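PDB 3DZ1: dihydrodipicolinate synthase from Rhodopseudomonas palustris, which probably catalyses the formation of 4-hydroxy-tetrahydrodipicolinate, a step of lysine biosynthesis that starts from pyruvate and aspartate semialdehyde. Local coordinates for residues T47-L52 against V79-S84; G105-P110 against P136-D141. All blocks are in the same frame, centred on the assembly; numbering follows the deposited sequence.

Contact 1. Residues T47-L52 against V79-S84; sequences TVLGIL and VIVGVS
The carbonyl oxygen Ile80 O is held by two donors of the neighbouring strand: Val48 N at 2.8 Å, with an N-H...O angle of 162°, and, more weakly, the CA-H group of Thr47, whose CA lies 3.2 Å from the same oxygen. Val48 also accepts: Gly82 N, two residues past Ile80, donates to Val48 O at 3.0 Å. This is the parallel pairing of two strands in a beta-alpha-beta unit. Beyond Val48 direct pairing stops, since Gly50 N is too far from Gly82 O for a bond, and a water links the two, accepting from Gly50 N (3.1 Å) and donating to Gly82 O (2.8 Å). Gly50 takes positive phi at this turn, and Gly82, without a side chain, lets the opposing backbone come close.

Thr47 and Ile80 share one face of the sheet. There the hydroxyl OG1 of Thr47 is buried against CB of Ile80 and has no polar partner in the model. Val48 and Val81 share the other face. With chi1 at -59°, Val48 wedges its CG2 between its own backbone N and carbonyl carbon, which carries this methyl across to CG2 of Val81, 3.8 Å away. Leu49 runs alongside Val81, pointing the same way, and its CD1 comes within 3.6 Å of Val81 CG1.

On the Val48 side, helix 60-73 meets Val48 through Phe70 and Leu49 through Val66 and Ala67, while in helix 88-101 Leu94 touches Leu49 and Ser98 touches Val81. The flanking strands 11-15 and 105-108 continue the barrel on either side.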
# COMPACT_ATOMS: atom_id res chain seq x y z
N THR A 47 -10.49 12.50 -24.63
CA THR A 47 -10.12 12.83 -23.26
C THR A 47 -8.65 13.22 -23.31
O THR A 47 -7.84 12.51 -23.91
CB THR A 47 -10.36 11.63 -22.33
OG1 THR A 47 -11.76 11.31 -22.33
CG2 THR A 47 -9.93 11.97 -20.89
N VAL A 48 -8.31 14.35 -22.70
CA VAL A 48 -6.93 14.83 -22.74
C VAL A 48 -6.30 15.05 -21.37
O VAL A 48 -6.98 15.12 -20.35
CB VAL A 48 -6.83 16.15 -23.54
CG1 VAL A 48 -7.32 15.93 -24.96
CG2 VAL A 48 -7.65 17.24 -22.87
N LEU A 49 -4.97 15.16 -21.38
CA LEU A 49 -4.18 15.36 -20.17
C LEU A 49 -4.26 14.14 -19.26
O LEU A 49 -4.38 13.01 -19.74
CB LEU A 49 -4.63 16.63 -19.43
CG LEU A 49 -4.42 17.92 -20.24
CD1 LEU A 49 -4.80 19.13 -19.40
CD2 LEU A 49 -2.97 18.01 -20.67
N GLY A 50 -4.19 14.35 -17.95
CA GLY A 50 -4.22 13.22 -17.04
C GLY A 50 -2.96 12.38 -17.19
O GLY A 50 -2.04 12.75 -17.92
N ILE A 51 -2.92 11.24 -16.51
CA ILE A 51 -1.77 10.35 -16.56
C ILE A 51 -1.39 9.88 -17.96
O ILE A 51 -0.23 9.98 -18.36
CB ILE A 51 -2.00 9.09 -15.69
CG1 ILE A 51 -2.23 9.51 -14.23
CG2 ILE A 51 -0.81 8.15 -15.79
CD1 ILE A 51 -1.11 10.34 -13.65
N LEU A 52 -2.37 9.37 -18.71
CA LEU A 52 -2.10 8.88 -20.06
C LEU A 52 -1.58 9.96 -21.00
O LEU A 52 -0.92 9.66 -21.99
CB LEU A 52 -3.35 8.22 -20.65
CG LEU A 52 -3.78 6.92 -19.96
CD1 LEU A 52 -4.92 6.29 -20.73
CD2 LEU A 52 -2.61 5.95 -19.88
N VAL A 79 -14.82 17.24 -25.81
CA VAL A 79 -13.50 17.01 -25.22
C VAL A 79 -13.55 17.08 -23.70
O VAL A 79 -14.04 18.05 -23.11
CB VAL A 79 -12.46 18.03 -25.74
CG1 VAL A 79 -11.15 17.89 -24.99
CG2 VAL A 79 -12.23 17.81 -27.22
N ILE A 80 -13.04 16.03 -23.06
CA ILE A 80 -13.01 15.93 -21.61
C ILE A 80 -11.59 16.15 -21.12
O ILE A 80 -10.66 15.49 -21.59
CB ILE A 80 -13.51 14.55 -21.17
CG1 ILE A 80 -14.95 14.35 -21.63
CG2 ILE A 80 -13.42 14.41 -19.65
CD1 ILE A 80 -15.41 12.92 -21.57
N VAL A 81 -11.41 17.07 -20.18
CA VAL A 81 -10.07 17.34 -19.67
C VAL A 81 -9.90 16.75 -18.27
O VAL A 81 -10.72 16.97 -17.38
CB VAL A 81 -9.81 18.86 -19.60
CG1 VAL A 81 -8.38 19.12 -19.13
CG2 VAL A 81 -10.05 19.49 -20.98
N GLY A 82 -8.84 15.97 -18.09
CA GLY A 82 -8.58 15.39 -16.79
C GLY A 82 -8.09 16.51 -15.90
O GLY A 82 -7.18 17.24 -16.27
N VAL A 83 -8.71 16.68 -14.73
CA VAL A 83 -8.31 17.74 -13.82
C VAL A 83 -7.86 17.23 -12.46
O VAL A 83 -7.65 18.01 -11.54
CB VAL A 83 -9.44 18.78 -13.61
CG1 VAL A 83 -9.80 19.44 -14.93
CG2 VAL A 83 -10.65 18.12 -12.99
N SER A 84 -7.71 15.91 -12.34
CA SER A 84 -7.26 15.32 -11.08
C SER A 84 -5.97 16.04 -10.67
O SER A 84 -5.08 16.25 -11.49
CB SER A 84 -6.99 13.83 -11.26
OG SER A 84 -8.17 13.16 -11.69
O HOH W 1 -4.48 16.78 -15.99

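Contact 2. Residues G105-P110 against P136-D141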
# COMPACT_ATOMS: atom_id res chain seq x y z
N GLY A 105 -16.49 18.84 -20.54
CA GLY A 105 -16.49 18.55 -19.12
C GLY A 105 -15.11 18.13 -18.65
O GLY A 105 -14.16 18.14 -19.44
N VAL A 106 -15.00 17.75 -17.38
CA VAL A 106 -13.71 17.34 -16.83
C VAL A 106 -13.79 15.99 -16.13
O VAL A 106 -14.87 15.51 -15.79
CB VAL A 106 -13.19 18.40 -15.82
CG1 VAL A 106 -13.12 19.77 -16.49
CG2 VAL A 106 -14.09 18.45 -14.59
N MSE A 107 -12.63 15.36 -15.92
CA MSE A 107 -12.59 14.06 -15.26
C MSE A 107 -11.87 14.19 -13.92
O MSE A 107 -10.86 14.89 -13.81
CB MSE A 107 -11.87 13.03 -16.14
CG MSE A 107 -11.87 11.62 -15.56
SE MSE A 107 -11.15 10.26 -16.76
CE MSE A 107 -9.27 10.69 -16.63
N ILE A 108 -12.40 13.53 -12.90
CA ILE A 108 -11.80 13.58 -11.58
C ILE A 108 -11.60 12.20 -10.99
O ILE A 108 -12.54 11.40 -10.88
CB ILE A 108 -12.68 14.40 -10.59
CG1 ILE A 108 -12.99 15.78 -11.18
CG2 ILE A 108 -11.93 14.58 -9.27
CD1 ILE A 108 -13.97 16.59 -10.33
N ALA A 109 -10.36 11.92 -10.61
CA ALA A 109 -10.00 10.65 -10.00
C ALA A 109 -9.71 10.97 -8.54
O ALA A 109 -9.32 12.09 -8.21
CB ALA A 109 -8.76 10.07 -10.66
N PRO A 110 -9.91 10.00 -7.64
CA PRO A 110 -9.65 10.26 -6.22
C PRO A 110 -8.18 10.10 -5.87
O PRO A 110 -7.44 9.38 -6.55
CB PRO A 110 -10.50 9.21 -5.53
CG PRO A 110 -10.32 8.03 -6.44
CD PRO A 110 -10.48 8.65 -7.83
N PRO A 136 -19.84 19.88 -15.78
CA PRO A 136 -20.13 18.46 -15.97
C PRO A 136 -18.84 17.69 -15.72
O PRO A 136 -17.78 18.11 -16.19
CB PRO A 136 -20.54 18.38 -17.45
CG PRO A 136 -21.05 19.76 -17.75
CD PRO A 136 -20.05 20.63 -17.03
N TRP A 137 -18.90 16.59 -14.98
CA TRP A 137 -17.67 15.85 -14.74
C TRP A 137 -17.81 14.35 -14.81
O TRP A 137 -18.92 13.80 -14.78
CB TRP A 137 -17.04 16.27 -13.41
CG TRP A 137 -17.86 15.99 -12.19
CD1 TRP A 137 -18.98 16.66 -11.77
CD2 TRP A 137 -17.61 14.97 -11.21
NE1 TRP A 137 -19.43 16.12 -10.59
CE2 TRP A 137 -18.61 15.08 -10.23
CE3 TRP A 137 -16.63 13.97 -11.08
CZ2 TRP A 137 -18.66 14.23 -9.11
CZ3 TRP A 137 -16.69 13.13 -9.97
CH2 TRP A 137 -17.70 13.27 -9.01
N VAL A 138 -16.66 13.70 -14.93
CA VAL A 138 -16.56 12.25 -15.04
C VAL A 138 -15.84 11.65 -13.85
O VAL A 138 -14.74 12.07 -13.49
CB VAL A 138 -15.77 11.88 -16.32
CG1 VAL A 138 -15.70 10.36 -16.47
CG2 VAL A 138 -16.42 12.53 -17.53
N LEU A 139 -16.46 10.65 -13.23
CA LEU A 139 -15.88 9.97 -12.08
C LEU A 139 -15.01 8.82 -12.58
O LEU A 139 -15.51 7.90 -13.23
CB LEU A 139 -17.00 9.42 -11.18
CG LEU A 139 -16.56 8.58 -9.97
CD1 LEU A 139 -15.67 9.41 -9.06
CD2 LEU A 139 -17.79 8.08 -9.22
N GLN A 140 -13.71 8.87 -12.29
CA GLN A 140 -12.81 7.80 -12.72
C GLN A 140 -12.64 6.75 -11.63
O GLN A 140 -12.19 7.06 -10.53
CB GLN A 140 -11.44 8.36 -13.13
CG GLN A 140 -10.42 7.27 -13.42
CD GLN A 140 -9.12 7.80 -13.98
OE1 GLN A 140 -8.67 8.88 -13.59
NE2 GLN A 140 -8.51 7.05 -14.89
N ASP A 141 -13.00 5.52 -11.96
CA ASP A 141 -12.92 4.38 -11.04
C ASP A 141 -11.91 3.39 -11.62
O ASP A 141 -12.25 2.55 -12.45
CB ASP A 141 -14.31 3.73 -10.94
CG ASP A 141 -14.33 2.51 -10.04
OD1 ASP A 141 -13.37 2.31 -9.26
OD2 ASP A 141 -15.32 1.76 -10.11
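Gln140 starts with CG trans to its backbone N (chi1 173°) and stays extended, whereas Met107, a selenomethionine, sets out equally straight but turns at chi3 (75°). That turn lays methyl CE 3.6 Å from OE1 of Gln140, the two side chains crossing at a slant. The same OE1 meets CB of Ala109 at 3.2 Å, so across this contact the amide oxygen faces the methyl groups of Met107 and Ala109, while NE2 makes a hydrogen bond to Glu171.

Met107 CG rests 4.0 Å from CB of Val138. On the other face of the sheet, Ile108 stands roughly perpendicular to Trp137, its CD1 3.8 Å from ring atom CE3. These are the two strands of a beta-alpha-beta unit of the TIM barrel; Phe124 of the intervening helix 117-131 packs against Ile108 and the Trp137 ring. Of four backbone bonds, the last brings Gln140 N to Ile108 O from 39° out of the carbonyl plane, at the end of strand 105-108.

The peptide groups facing this neighbour are paired in those bonds, and those of Met107 and Trp137 turn to the next strands on the outer sides. Side chains meet mainly through carbon, whereas the bond to Glu171 probably fixes which way the Gln140 amide faces.

In the fold
Contact 1 pairs strands 45-48 and 78-82 and contact 2 strands 105-108 and 137-141 of one TIM barrel, with centres about 9 Å apart; the two are alternate strand pairs, with the pair 78-82 and 105-108 between them. Strands 78-82 and 105-108 are themselves neighbours, joined where Met107 N lies 2.9 Å from Val81 O in a probable backbone hydrogen bond. Past the strand ends, Ser84 OG probably bonds to Ala109 N at 2.7 Å, so the loop of one contact fastens that of the other. Both contribute to the barrel interior: the side chains of Thr47 and Met107 approach that of Met217, a predicted pyruvate-binding residue, to about 3 and 4 Å respectively.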